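Local coordinates for protein phosphoacetylglucosamine mutase (Aspergillus lentulus, PDB 5O9X) that interconverts the 6-phosphate and 1-phosphate of N-acetylglucosamine, probably by way of a bisphosphorylated sugar intermediate, at residues 39-44 and 140-145. The protein carries 1 engineered substitution. Numbering follows the deposited sequence.
Sequences LNTVVY and RLIGVL. Unlike the reference sequence in segment 140-145: I142 (reference Val).
With CG1 set anti to the backbone N on both residues (chi1 171° for V43, 176° for V144), the two valines each push one methyl into the opposite helix, a worked example of how two helices interlock through reciprocal methyl-to-backbone contacts. V43 CG1 settles against the backbone of helix 138-151, 3.4 Å from L141 O, and also meets CB of L145. In return, V144 CG1 lies 3.3 Å from N40 O and packs against the CB of Y44. The other valine methyls extend the contact: V43 CG2 meets L141 CD2, which continues to CB of L39, while V144 CG2 rests near the N40 amide. At the N-terminal end, the bent chain of R140 brings NH1 within 3.0 Å of N40 OD1 in a nearly straight hydrogen bond (163°). The oxygen lies in the guanidinium plane, yet the donor sits above the carbonyl plane. A second hydrogen bond, from NH1 to A36 O, helps to hold the guanidinium in place. Helices 40-56 and 138-151 thus pack at an incline, the axes of the two short segments coming within 8.5 Å, in the alpha/beta/alpha domain I, with V43, L141 and L145 also reaching sheet strands 75-81 and 61-66.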
ATOM      1  N   LEU A  39      18.610  -9.848  -7.786  1.00 22.78           N
ATOM      2  CA  LEU A  39      17.276 -10.387  -7.941  1.00 21.57           C
ATOM      3  C   LEU A  39      17.027 -11.550  -8.934  1.00 23.28           C
ATOM      4  O   LEU A  39      15.987 -12.211  -8.840  1.00 19.75           O
ATOM      5  CB  LEU A  39      16.295  -9.246  -8.222  1.00 21.22           C
ATOM      6  CG  LEU A  39      15.900  -8.577  -6.896  1.00 22.68           C
ATOM      7  CD1 LEU A  39      15.369  -7.183  -7.247  1.00 21.68           C
ATOM      8  CD2 LEU A  39      14.845  -9.428  -6.134  1.00 22.83           C
ATOM      9  N   ASN A  40      17.934 -11.855  -9.877  1.00 21.88           N
ATOM     10  CA  ASN A  40      17.522 -12.850 -10.900  1.00 21.68           C
ATOM     11  C   ASN A  40      16.943 -14.188 -10.340  1.00 22.06           C
ATOM     12  O   ASN A  40      15.859 -14.646 -10.756  1.00 21.38           O
ATOM     13  CB  ASN A  40      18.714 -13.190 -11.811  1.00 24.30           C
ATOM     14  CG  ASN A  40      18.974 -12.120 -12.853  1.00 27.95           C
ATOM     15  OD1 ASN A  40      18.210 -11.132 -13.014  1.00 27.42           O
ATOM     16  ND2 ASN A  40      20.073 -12.267 -13.536  1.00 28.92           N
ATOM     17  N   THR A  41      17.674 -14.832  -9.420  1.00 21.66           N
ATOM     18  CA  THR A  41      17.268 -16.169  -9.013  1.00 22.34           C
ATOM     19  C   THR A  41      15.985 -16.090  -8.164  1.00 23.29           C
ATOM     20  O   THR A  41      15.162 -17.011  -8.159  1.00 24.84           O
ATOM     21  CB  THR A  41      18.386 -16.925  -8.312  1.00 20.95           C
ATOM     22  OG1 THR A  41      18.723 -16.319  -7.052  1.00 20.60           O
ATOM     23  CG2 THR A  41      19.640 -16.951  -9.195  1.00 24.15           C
ATOM     24  N   VAL A  42      15.828 -14.969  -7.466  1.00 23.04           N
ATOM     25  CA  VAL A  42      14.653 -14.690  -6.646  1.00 23.79           C
ATOM     26  C   VAL A  42      13.391 -14.644  -7.515  1.00 21.43           C
ATOM     27  O   VAL A  42      12.388 -15.296  -7.219  1.00 22.86           O
ATOM     28  CB  VAL A  42      14.795 -13.351  -5.856  1.00 24.22           C
ATOM     29  CG1 VAL A  42      13.534 -13.061  -5.080  1.00 25.72           C
ATOM     30  CG2 VAL A  42      15.888 -13.461  -4.822  1.00 24.29           C
ATOM     31  N   VAL A  43      13.444 -13.828  -8.553  1.00 20.87           N
ATOM     32  CA  VAL A  43      12.344 -13.652  -9.466  1.00 20.69           C
ATOM     33  C   VAL A  43      12.020 -15.007 -10.151  1.00 23.81           C
ATOM     34  O   VAL A  43      10.837 -15.343 -10.392  1.00 23.55           O
ATOM     35  CB  VAL A  43      12.696 -12.504 -10.481  1.00 17.74           C
ATOM     36  CG1 VAL A  43      11.669 -12.420 -11.597  1.00 19.34           C
ATOM     37  CG2 VAL A  43      12.800 -11.148  -9.706  1.00 17.70           C
ATOM     38  N   TYR A  44      13.083 -15.719 -10.528  1.00 21.93           N
ATOM     39  CA  TYR A  44      12.896 -17.048 -11.147  1.00 24.53           C
ATOM     40  C   TYR A  44      12.117 -17.933 -10.167  1.00 22.44           C
ATOM     41  O   TYR A  44      11.150 -18.557 -10.555  1.00 23.97           O
ATOM     42  CB  TYR A  44      14.269 -17.676 -11.465  1.00 26.87           C
ATOM     43  CG  TYR A  44      14.139 -18.932 -12.259  1.00 28.16           C
ATOM     44  CD1 TYR A  44      13.852 -18.878 -13.617  1.00 26.40           C
ATOM     45  CD2 TYR A  44      14.178 -20.174 -11.617  1.00 30.91           C
ATOM     46  CE1 TYR A  44      13.669 -20.045 -14.354  1.00 34.13           C
ATOM     47  CE2 TYR A  44      14.013 -21.360 -12.351  1.00 30.20           C
ATOM     48  CZ  TYR A  44      13.778 -21.282 -13.705  1.00 33.95           C
ATOM     49  OH  TYR A  44      13.583 -22.449 -14.425  1.00 37.62           O
ATOM     50  N   ARG A 140      14.713  -6.779 -17.622  1.00 21.51           N
ATOM     51  CA  ARG A 140      15.548  -7.985 -17.329  1.00 22.70           C
ATOM     52  C   ARG A 140      14.780  -8.938 -16.443  1.00 23.79           C
ATOM     53  O   ARG A 140      14.717 -10.132 -16.740  1.00 24.99           O
ATOM     54  CB  ARG A 140      16.913  -7.664 -16.641  1.00 25.09           C
ATOM     55  CG  ARG A 140      17.928  -8.851 -16.638  1.00 26.99           C
ATOM     56  CD  ARG A 140      18.662  -9.146 -15.294  1.00 33.75           C
ATOM     57  NE  ARG A 140      18.936  -7.889 -14.700  1.00 36.97           N
ATOM     58  CZ  ARG A 140      18.904  -7.484 -13.441  1.00 31.00           C
ATOM     59  NH1 ARG A 140      18.803  -8.246 -12.329  1.00 30.86           N
ATOM     60  NH2 ARG A 140      19.132  -6.190 -13.343  1.00 31.69           N
ATOM     61  N   LEU A 141      14.255  -8.426 -15.312  1.00 21.54           N
ATOM     62  CA  LEU A 141      13.473  -9.269 -14.381  1.00 20.90           C
ATOM     63  C   LEU A 141      12.207  -9.902 -14.968  1.00 22.12           C
ATOM     64  O   LEU A 141      11.920 -11.103 -14.733  1.00 22.43           O
ATOM     65  CB  LEU A 141      13.198  -8.547 -13.028  1.00 19.17           C
ATOM     66  CG  LEU A 141      14.484  -8.076 -12.286  1.00 21.80           C
ATOM     67  CD1 LEU A 141      14.161  -7.216 -11.044  1.00 20.88           C
ATOM     68  CD2 LEU A 141      15.438  -9.238 -11.930  1.00 18.02           C
ATOM     69  N   ILE A 142      11.436  -9.139 -15.724  1.00 19.15           N
ATOM     70  CA  ILE A 142      10.318  -9.714 -16.527  1.00 21.81           C
ATOM     71  C   ILE A 142      10.811 -10.876 -17.515  1.00 21.80           C
ATOM     72  O   ILE A 142      10.112 -11.876 -17.677  1.00 20.36           O
ATOM     73  CB  ILE A 142       9.551  -8.521 -17.240  1.00 24.55           C
ATOM     74  CG1 ILE A 142       8.347  -8.055 -16.424  1.00 26.38           C
ATOM     75  CG2 ILE A 142       9.106  -8.760 -18.665  1.00 32.22           C
ATOM     76  CD1 ILE A 142       8.255  -8.497 -15.024  1.00 26.51           C
ATOM     77  N   GLY A 143      11.966 -10.697 -18.153  1.00 23.55           N
ATOM     78  CA  GLY A 143      12.651 -11.800 -18.907  1.00 23.32           C
ATOM     79  C   GLY A 143      12.815 -13.055 -18.066  1.00 24.87           C
ATOM     80  O   GLY A 143      12.509 -14.169 -18.515  1.00 22.28           O
ATOM     81  N   VAL A 144      13.292 -12.886 -16.827  1.00 25.08           N
ATOM     82  CA  VAL A 144      13.533 -14.034 -15.927  1.00 23.32           C
ATOM     83  C   VAL A 144      12.220 -14.677 -15.548  1.00 26.16           C
ATOM     84  O   VAL A 144      12.065 -15.959 -15.612  1.00 26.12           O
ATOM     85  CB  VAL A 144      14.302 -13.642 -14.626  1.00 23.18           C
ATOM     86  CG1 VAL A 144      14.428 -14.868 -13.682  1.00 23.95           C
ATOM     87  CG2 VAL A 144      15.679 -13.022 -14.905  1.00 24.20           C
ATOM     88  N   LEU A 145      11.274 -13.831 -15.092  1.00 24.61           N
ATOM     89  CA  LEU A 145       9.917 -14.301 -14.801  1.00 21.29           C
ATOM     90  C   LEU A 145       9.294 -15.132 -15.945  1.00 24.53           C
ATOM     91  O   LEU A 145       8.716 -16.255 -15.714  1.00 21.53           O
ATOM     92  CB  LEU A 145       8.997 -13.119 -14.420  1.00 20.08           C
ATOM     93  CG  LEU A 145       7.600 -13.441 -13.937  1.00 23.50           C
ATOM     94  CD1 LEU A 145       7.694 -14.232 -12.632  1.00 27.45           C
ATOM     95  CD2 LEU A 145       6.881 -12.087 -13.677  1.00 23.35           C
TER